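Local atomic coordinates of metallo-beta-lactamase superfamily protein (Thermus thermophilus, PDB entry 2ZZI), a protein that binds a pair of metal ions, iron(III) in this crystal, at a metallo-beta-lactamase-type site and is probably a hydrolase. Residues I27-E32 and I50-A55; P78-L83 and G124-H129; D144-G149 and T178-G183. All blocks are in the same frame, centred on the assembly; numbering follows the deposited sequence.

Contact 1: I27-E32 and I50-A55; sequences IDPGDE and ILLTHA. With FE (Fe (III) ion), chain C.
I27 lies beside L51 in a parallel beta bridge, and the two side chains share the face of the sheet that packs on F132 of strand 130-134. CG1 of I27 approaches CB of L51 at 4.4 Å. CG2 of I27, anti to the backbone N because CG1 has turned beside it (chi1 -52°), crosses the T53 side chain at about a right angle and meets CG2 of T53 at 3.9 Å.

At D28 the chain leaves the strand. Its backbone N still bonds to O of L51 (2.8 Å), and its side chain turns to T53. The carboxylate grips T53 at two points, each oxygen using the lone pair on the side of its partner: OD1 takes the T53 backbone N-H in a nearly straight bond (2.9 Å, 164°), and OD2 takes the T53 hydroxyl OG1 at 2.6 Å. This pairing fixes the rotation of the carboxylate, whose OD2 also accepts a bond from ND1 of the metal ligand H59.

P29, the centre of an inverse gamma turn, presents its ring to the neighbouring strand. CD lies 3.5 Å from CG2 of I50 and 3.7 Å from CD2 of L52, with V63 and L66 of helix 63-70 also packing on this proline.

The grip on T53 is passed on toward the metal. T53 OG1 also receives a bent bond from ND1 of H54 (3.2 Å), with OG1 lying 26° out of the plane of the imidazole, while NE2 of that ring binds iron. D28 is a second-shell partner of H59 and stands one step further back from H54, behind T53, as in the metallo-beta-lactamase fold, where an aspartate following a core strand supports the HxHxDH metal-binding motif, here H54, H56, D58 and H59.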
# COMPACT_ATOMS: atom_id res chain seq x y z
N ILE A 27 6.86 0.75 1.07
CA ILE A 27 5.46 0.42 0.77
C ILE A 27 4.80 1.45 -0.16
O ILE A 27 4.70 2.62 0.17
CB ILE A 27 4.64 0.27 2.07
CG1 ILE A 27 5.34 -0.68 3.03
CG2 ILE A 27 3.24 -0.22 1.77
CD1 ILE A 27 4.57 -0.95 4.31
N ASP A 28 4.36 1.00 -1.34
CA ASP A 28 3.62 1.84 -2.28
C ASP A 28 4.36 3.10 -2.75
O ASP A 28 3.95 4.22 -2.42
CB ASP A 28 2.25 2.26 -1.71
CG ASP A 28 1.40 1.07 -1.31
OD1 ASP A 28 1.81 -0.08 -1.57
OD2 ASP A 28 0.31 1.29 -0.73
N PRO A 29 5.44 2.92 -3.52
CA PRO A 29 6.12 4.06 -4.14
C PRO A 29 5.26 4.65 -5.24
O PRO A 29 5.44 4.31 -6.41
CB PRO A 29 7.37 3.42 -4.74
CG PRO A 29 6.99 2.01 -4.97
CD PRO A 29 6.11 1.65 -3.83
N GLY A 30 4.34 5.53 -4.86
CA GLY A 30 3.31 6.01 -5.77
C GLY A 30 3.77 6.83 -6.96
O GLY A 30 3.29 6.65 -8.08
N ASP A 31 4.70 7.75 -6.72
CA ASP A 31 5.18 8.62 -7.78
C ASP A 31 6.39 9.40 -7.28
O ASP A 31 6.87 9.16 -6.17
CB ASP A 31 4.06 9.58 -8.20
CG ASP A 31 4.36 10.28 -9.50
OD1 ASP A 31 5.51 10.18 -9.99
OD2 ASP A 31 3.44 10.93 -10.05
N GLU A 32 6.88 10.33 -8.11
CA GLU A 32 8.02 11.18 -7.74
C GLU A 32 9.20 10.35 -7.21
O GLU A 32 9.48 10.31 -6.01
CB GLU A 32 7.60 12.23 -6.69
CG GLU A 32 6.39 13.07 -7.10
CD GLU A 32 5.96 14.06 -6.01
OE1 GLU A 32 6.84 14.66 -5.36
OE2 GLU A 32 4.74 14.23 -5.81
N ILE A 50 10.44 -3.40 -2.44
CA ILE A 50 9.21 -2.62 -2.60
C ILE A 50 7.98 -3.49 -2.36
O ILE A 50 7.75 -4.45 -3.08
CB ILE A 50 9.12 -2.03 -4.02
CG1 ILE A 50 10.17 -0.93 -4.22
CG2 ILE A 50 7.72 -1.48 -4.27
CD1 ILE A 50 10.03 -0.20 -5.53
N LEU A 51 7.19 -3.14 -1.35
CA LEU A 51 5.93 -3.83 -1.07
C LEU A 51 4.71 -3.01 -1.53
O LEU A 51 4.63 -1.81 -1.27
CB LEU A 51 5.80 -4.17 0.41
CG LEU A 51 6.56 -5.43 0.81
CD1 LEU A 51 8.01 -5.30 0.37
CD2 LEU A 51 6.46 -5.71 2.30
N LEU A 52 3.78 -3.68 -2.19
CA LEU A 52 2.60 -3.03 -2.72
C LEU A 52 1.35 -3.56 -2.06
O LEU A 52 1.10 -4.76 -2.06
CB LEU A 52 2.52 -3.24 -4.23
CG LEU A 52 3.80 -2.85 -4.97
CD1 LEU A 52 3.64 -3.05 -6.46
CD2 LEU A 52 4.14 -1.40 -4.65
N THR A 53 0.56 -2.67 -1.47
CA THR A 53 -0.69 -3.05 -0.83
C THR A 53 -1.73 -3.41 -1.88
O THR A 53 -2.53 -4.32 -1.69
CB THR A 53 -1.24 -1.94 0.07
OG1 THR A 53 -1.33 -0.72 -0.69
CG2 THR A 53 -0.34 -1.72 1.25
N HIS A 54 -1.71 -2.67 -2.99
CA HIS A 54 -2.50 -3.01 -4.18
C HIS A 54 -1.88 -2.35 -5.41
O HIS A 54 -0.92 -1.60 -5.29
CB HIS A 54 -3.98 -2.64 -4.02
CG HIS A 54 -4.24 -1.19 -3.78
ND1 HIS A 54 -3.89 -0.54 -2.62
CD2 HIS A 54 -4.86 -0.26 -4.55
CE1 HIS A 54 -4.26 0.72 -2.68
NE2 HIS A 54 -4.85 0.92 -3.85
N ALA A 55 -2.40 -2.65 -6.59
CA ALA A 55 -1.71 -2.28 -7.82
C ALA A 55 -2.31 -1.07 -8.51
O ALA A 55 -2.15 -0.89 -9.72
CB ALA A 55 -1.67 -3.46 -8.78
FE FE C . -6.49 2.34 -4.46
O HOH W 1 -6.18 3.67 -5.43

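Contact 2: P78-L83 and G124-H129; sequences PLDLPL and GHSPGH. With FE (Fe (III) ion), chain C.
D80 meets the turn at S126-H129 through both oxygens of its carboxylate, which supply the polar part of the contact. S126-H129 is a type I beta turn, which brings the S126 hydroxyl and the G128 N-H to the same carboxylate. OD2 accepts a bond from the S126 hydroxyl OG at 2.8 Å on the lone pair facing its sister oxygen. S126 delivers that hydroxyl by holding OG between its backbone N and carbonyl carbon (chi1 75°). OD1 takes the backbone N-H of G128, although the modelled separation is too short to be read literally. OD2 has a further donor in the A55 backbone N-H, so the buried carboxylate ties the start of helix 81-92 to two metal-site loops.

Apolar contacts flank this polar centre. L79 lies along the turn: its CB rests 3.7 Å from CA of G128 and 4.1 Å from CB of P127, and its CD1 approaches O of P127. One helical turn onward, L83 sends CD1 to the P127 ring at CD (3.5 Å) and to CB of S126 (3.7 Å). P127 is therefore met by two leucines.

Metal binding and ring packing occupy the side of the loop turned to the metal site. NE2 of H125 binds iron at 2.1 Å; CG anti to the backbone N (chi1 -179°) carries the ring out from the loop to the metal. The H129 ring stacks on H54, another ligand of that iron. H125 and H129 belong to the loop between strands 117-121 and 130-134, which in the metallo-beta-lactamase fold contributes a histidine ligand to the dinuclear metal site.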
# COMPACT_ATOMS: atom_id res chain seq x y z
N PRO A 78 -0.72 -11.58 -6.46
CA PRO A 78 -1.01 -12.04 -7.82
C PRO A 78 -2.40 -11.65 -8.34
O PRO A 78 -2.55 -11.41 -9.54
CB PRO A 78 -0.89 -13.57 -7.72
CG PRO A 78 -0.70 -13.87 -6.26
CD PRO A 78 -0.14 -12.64 -5.64
N LEU A 79 -3.40 -11.61 -7.47
CA LEU A 79 -4.75 -11.24 -7.91
C LEU A 79 -4.83 -9.81 -8.44
O LEU A 79 -5.81 -9.43 -9.07
CB LEU A 79 -5.78 -11.43 -6.80
CG LEU A 79 -6.23 -12.86 -6.46
CD1 LEU A 79 -7.61 -12.82 -5.86
CD2 LEU A 79 -6.22 -13.75 -7.69
N ASP A 80 -3.78 -9.02 -8.21
CA ASP A 80 -3.75 -7.63 -8.68
C ASP A 80 -2.85 -7.44 -9.90
O ASP A 80 -2.75 -6.34 -10.45
CB ASP A 80 -3.33 -6.68 -7.56
CG ASP A 80 -4.52 -6.00 -6.88
OD1 ASP A 80 -5.66 -6.49 -7.02
OD2 ASP A 80 -4.31 -4.97 -6.22
N LEU A 81 -2.18 -8.51 -10.32
CA LEU A 81 -1.31 -8.45 -11.48
C LEU A 81 -1.96 -7.73 -12.64
O LEU A 81 -1.41 -6.76 -13.15
CB LEU A 81 -0.88 -9.85 -11.92
CG LEU A 81 0.59 -10.21 -11.71
CD1 LEU A 81 1.47 -9.39 -12.63
CD2 LEU A 81 0.98 -10.01 -10.26
N PRO A 82 -3.15 -8.21 -13.07
CA PRO A 82 -3.89 -7.61 -14.19
C PRO A 82 -4.00 -6.09 -14.06
O PRO A 82 -3.69 -5.37 -15.01
CB PRO A 82 -5.27 -8.26 -14.08
CG PRO A 82 -5.01 -9.57 -13.44
CD PRO A 82 -3.87 -9.35 -12.48
N LEU A 83 -4.43 -5.62 -12.90
CA LEU A 83 -4.49 -4.20 -12.61
C LEU A 83 -3.09 -3.61 -12.70
O LEU A 83 -2.85 -2.65 -13.45
CB LEU A 83 -5.05 -3.97 -11.21
CG LEU A 83 -6.52 -4.32 -10.99
CD1 LEU A 83 -6.90 -4.15 -9.53
CD2 LEU A 83 -7.39 -3.46 -11.87
N GLY A 124 -11.57 -6.16 -1.96
CA GLY A 124 -12.69 -5.24 -1.86
C GLY A 124 -12.42 -3.96 -2.61
O GLY A 124 -13.17 -3.58 -3.50
N HIS A 125 -11.34 -3.27 -2.23
CA HIS A 125 -10.90 -2.10 -2.98
C HIS A 125 -10.29 -2.59 -4.29
O HIS A 125 -10.43 -1.96 -5.33
CB HIS A 125 -9.87 -1.30 -2.18
CG HIS A 125 -9.39 -0.07 -2.89
ND1 HIS A 125 -10.10 1.11 -2.89
CD2 HIS A 125 -8.27 0.16 -3.61
CE1 HIS A 125 -9.44 2.02 -3.58
NE2 HIS A 125 -8.32 1.47 -4.03
N SER A 126 -9.63 -3.74 -4.22
CA SER A 126 -9.16 -4.44 -5.40
C SER A 126 -8.98 -5.92 -5.06
O SER A 126 -8.96 -6.30 -3.89
CB SER A 126 -7.85 -3.83 -5.92
OG SER A 126 -6.75 -4.19 -5.11
N PRO A 127 -8.87 -6.76 -6.10
CA PRO A 127 -8.83 -8.22 -5.97
C PRO A 127 -7.61 -8.73 -5.22
O PRO A 127 -7.68 -9.76 -4.56
CB PRO A 127 -8.76 -8.69 -7.43
CG PRO A 127 -9.25 -7.55 -8.23
CD PRO A 127 -8.83 -6.33 -7.50
N GLY A 128 -6.50 -8.01 -5.32
CA GLY A 128 -5.26 -8.44 -4.66
C GLY A 128 -4.79 -7.50 -3.57
O GLY A 128 -3.60 -7.38 -3.32
N HIS A 129 -5.73 -6.84 -2.91
CA HIS A 129 -5.40 -5.86 -1.89
C HIS A 129 -5.02 -6.56 -0.59
O HIS A 129 -5.75 -7.43 -0.11
CB HIS A 129 -6.59 -4.93 -1.65
CG HIS A 129 -6.24 -3.69 -0.89
ND1 HIS A 129 -6.00 -3.68 0.46
CD2 HIS A 129 -6.10 -2.41 -1.30
CE1 HIS A 129 -5.73 -2.45 0.86
NE2 HIS A 129 -5.78 -1.66 -0.20
FE FE C . -6.49 2.34 -4.46
O HOH W 1 -6.18 3.67 -5.43

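Contact 3: D144-G149 and T178-G183; sequences DLLFRG and TRVHPG. With FE (Fe (III) ion), chain C; FE (Fe (III) ion), chain D.
L146 and P182 make the closest approach between the two segments: the carbonyl O of L146 lies 3.3 Å from CB of P182 and 3.9 Å from CG1 of V180. The segments meet without mutual hydrogen bonding, and P182 has no backbone N-H to offer. Side chains supply the remaining apolar contact. CD2 of L146 meets CG2 of V180 at 4.2 Å, and F147 turns the edge of its ring, at CD1, to CB of P182 (4.0 Å).

Strands 139-147 and 179-182 pair in parallel in one of the two sheets of the metallo-beta-lactamase alpha-beta/beta-alpha sandwich. Beyond D144, which lies next to G183, the chain turns back, so that L146 and F147 run against V180 and P182; the metal ligand H184 follows just after G183.

Metal coordination belongs to D144. Its OD2 bridges the two irons, at 2.1 Å and 2.2 Å, while OD1 faces G183, 3.8 Å from CA. H54, H56 and H125 complete the protein ligands of one iron, and D58, H59 and H184 those of the other.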
# COMPACT_ATOMS: atom_id res chain seq x y z
N ASP A 144 -5.47 1.56 0.84
CA ASP A 144 -6.73 2.27 0.62
C ASP A 144 -7.90 1.60 1.33
O ASP A 144 -9.04 2.00 1.16
CB ASP A 144 -7.03 2.39 -0.87
CG ASP A 144 -6.15 3.41 -1.56
OD1 ASP A 144 -5.29 4.02 -0.90
OD2 ASP A 144 -6.33 3.61 -2.78
N LEU A 145 -7.61 0.58 2.12
CA LEU A 145 -8.64 -0.12 2.87
C LEU A 145 -9.36 0.82 3.83
O LEU A 145 -10.56 1.10 3.67
CB LEU A 145 -8.04 -1.31 3.62
CG LEU A 145 -8.91 -2.54 3.84
N LEU A 146 -8.64 1.33 4.82
CA LEU A 146 -9.24 2.17 5.85
C LEU A 146 -8.68 3.59 5.91
O LEU A 146 -7.47 3.78 5.99
CB LEU A 146 -9.11 1.51 7.23
CG LEU A 146 -9.83 2.20 8.38
CD1 LEU A 146 -11.31 2.36 8.07
CD2 LEU A 146 -9.64 1.42 9.67
N PHE A 147 -9.57 4.58 5.88
CA PHE A 147 -9.17 5.98 5.99
C PHE A 147 -9.65 6.61 7.30
O PHE A 147 -10.43 6.01 8.04
CB PHE A 147 -9.71 6.79 4.82
CG PHE A 147 -9.25 6.32 3.47
CD1 PHE A 147 -7.90 6.20 3.18
CD2 PHE A 147 -10.16 6.02 2.48
CE1 PHE A 147 -7.48 5.77 1.94
CE2 PHE A 147 -9.75 5.60 1.23
CZ PHE A 147 -8.40 5.47 0.96
N ARG A 148 -9.16 7.81 7.59
CA ARG A 148 -9.63 8.58 8.74
C ARG A 148 -11.04 9.09 8.44
O ARG A 148 -11.21 10.15 7.86
CB ARG A 148 -8.68 9.74 9.03
CG ARG A 148 -9.09 10.67 10.16
CD ARG A 148 -9.40 9.92 11.45
NE ARG A 148 -10.83 9.93 11.78
CZ ARG A 148 -11.38 10.78 12.64
NH1 ARG A 148 -12.69 10.73 12.89
NH2 ARG A 148 -10.63 11.68 13.26
N GLY A 149 -12.05 8.32 8.83
CA GLY A 149 -13.43 8.71 8.61
C GLY A 149 -14.02 8.21 7.30
O GLY A 149 -15.11 8.64 6.91
N THR A 178 -4.35 -0.34 17.50
CA THR A 178 -3.50 -0.46 16.32
C THR A 178 -3.50 0.82 15.47
O THR A 178 -4.55 1.34 15.09
CB THR A 178 -3.86 -1.67 15.45
OG1 THR A 178 -4.04 -2.82 16.28
CG2 THR A 178 -2.73 -1.95 14.45
N ARG A 179 -2.29 1.29 15.19
CA ARG A 179 -2.05 2.47 14.36
C ARG A 179 -2.30 2.15 12.89
O ARG A 179 -1.66 1.27 12.32
CB ARG A 179 -0.58 2.86 14.52
CG ARG A 179 -0.25 4.34 14.45
CD ARG A 179 -1.45 5.20 14.16
NE ARG A 179 -1.04 6.44 13.52
CZ ARG A 179 -0.89 7.61 14.14
NH1 ARG A 179 -1.13 7.70 15.45
NH2 ARG A 179 -0.50 8.68 13.46
N VAL A 180 -3.23 2.88 12.26
CA VAL A 180 -3.49 2.72 10.84
C VAL A 180 -2.61 3.66 10.02
O VAL A 180 -2.54 4.85 10.31
CB VAL A 180 -4.97 3.00 10.51
CG1 VAL A 180 -5.27 2.64 9.05
CG2 VAL A 180 -5.89 2.23 11.45
N HIS A 181 -1.94 3.11 9.01
CA HIS A 181 -1.18 3.91 8.05
C HIS A 181 -1.80 3.73 6.67
O HIS A 181 -1.46 2.79 5.95
CB HIS A 181 0.28 3.47 8.02
CG HIS A 181 0.98 3.63 9.33
ND1 HIS A 181 1.87 4.66 9.58
CD2 HIS A 181 0.91 2.91 10.47
CE1 HIS A 181 2.31 4.55 10.82
NE2 HIS A 181 1.74 3.50 11.38
N PRO A 182 -2.69 4.65 6.29
CA PRO A 182 -3.48 4.53 5.08
C PRO A 182 -2.74 5.10 3.89
O PRO A 182 -1.77 5.82 4.07
CB PRO A 182 -4.70 5.39 5.40
CG PRO A 182 -4.17 6.46 6.30
CD PRO A 182 -2.94 5.92 6.98
N GLY A 183 -3.19 4.77 2.68
CA GLY A 183 -2.51 5.21 1.48
C GLY A 183 -2.84 6.63 1.12
O GLY A 183 -2.33 7.17 0.14
FE FE C . -6.49 2.34 -4.46
FE FE D . -5.13 5.17 -3.75
O HOH W 1 -6.18 3.67 -5.43

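How the contacts relate
From the N terminus, the three contacts follow one another in series, none nested in or crossing another. Contact 1 closes the loop containing helix 33-43 and joins two neighbouring parallel strands of the first sheet. Contact 2 closes a 40-residue excursion that includes the rest of helix 81-92 and brings its N-terminal end to the loop before strand 130-134 of the second sheet. Contact 3 closes the section containing helix 161-171 within that second sheet. The contacts converge on one iron, bound by H54, H125 and D144 in turn. Contacts 1 and 2 also touch where H54 packs on S126, and a weak hydrogen bond between H129 NE2 and the backbone N of D144 joins contacts 2 and 3.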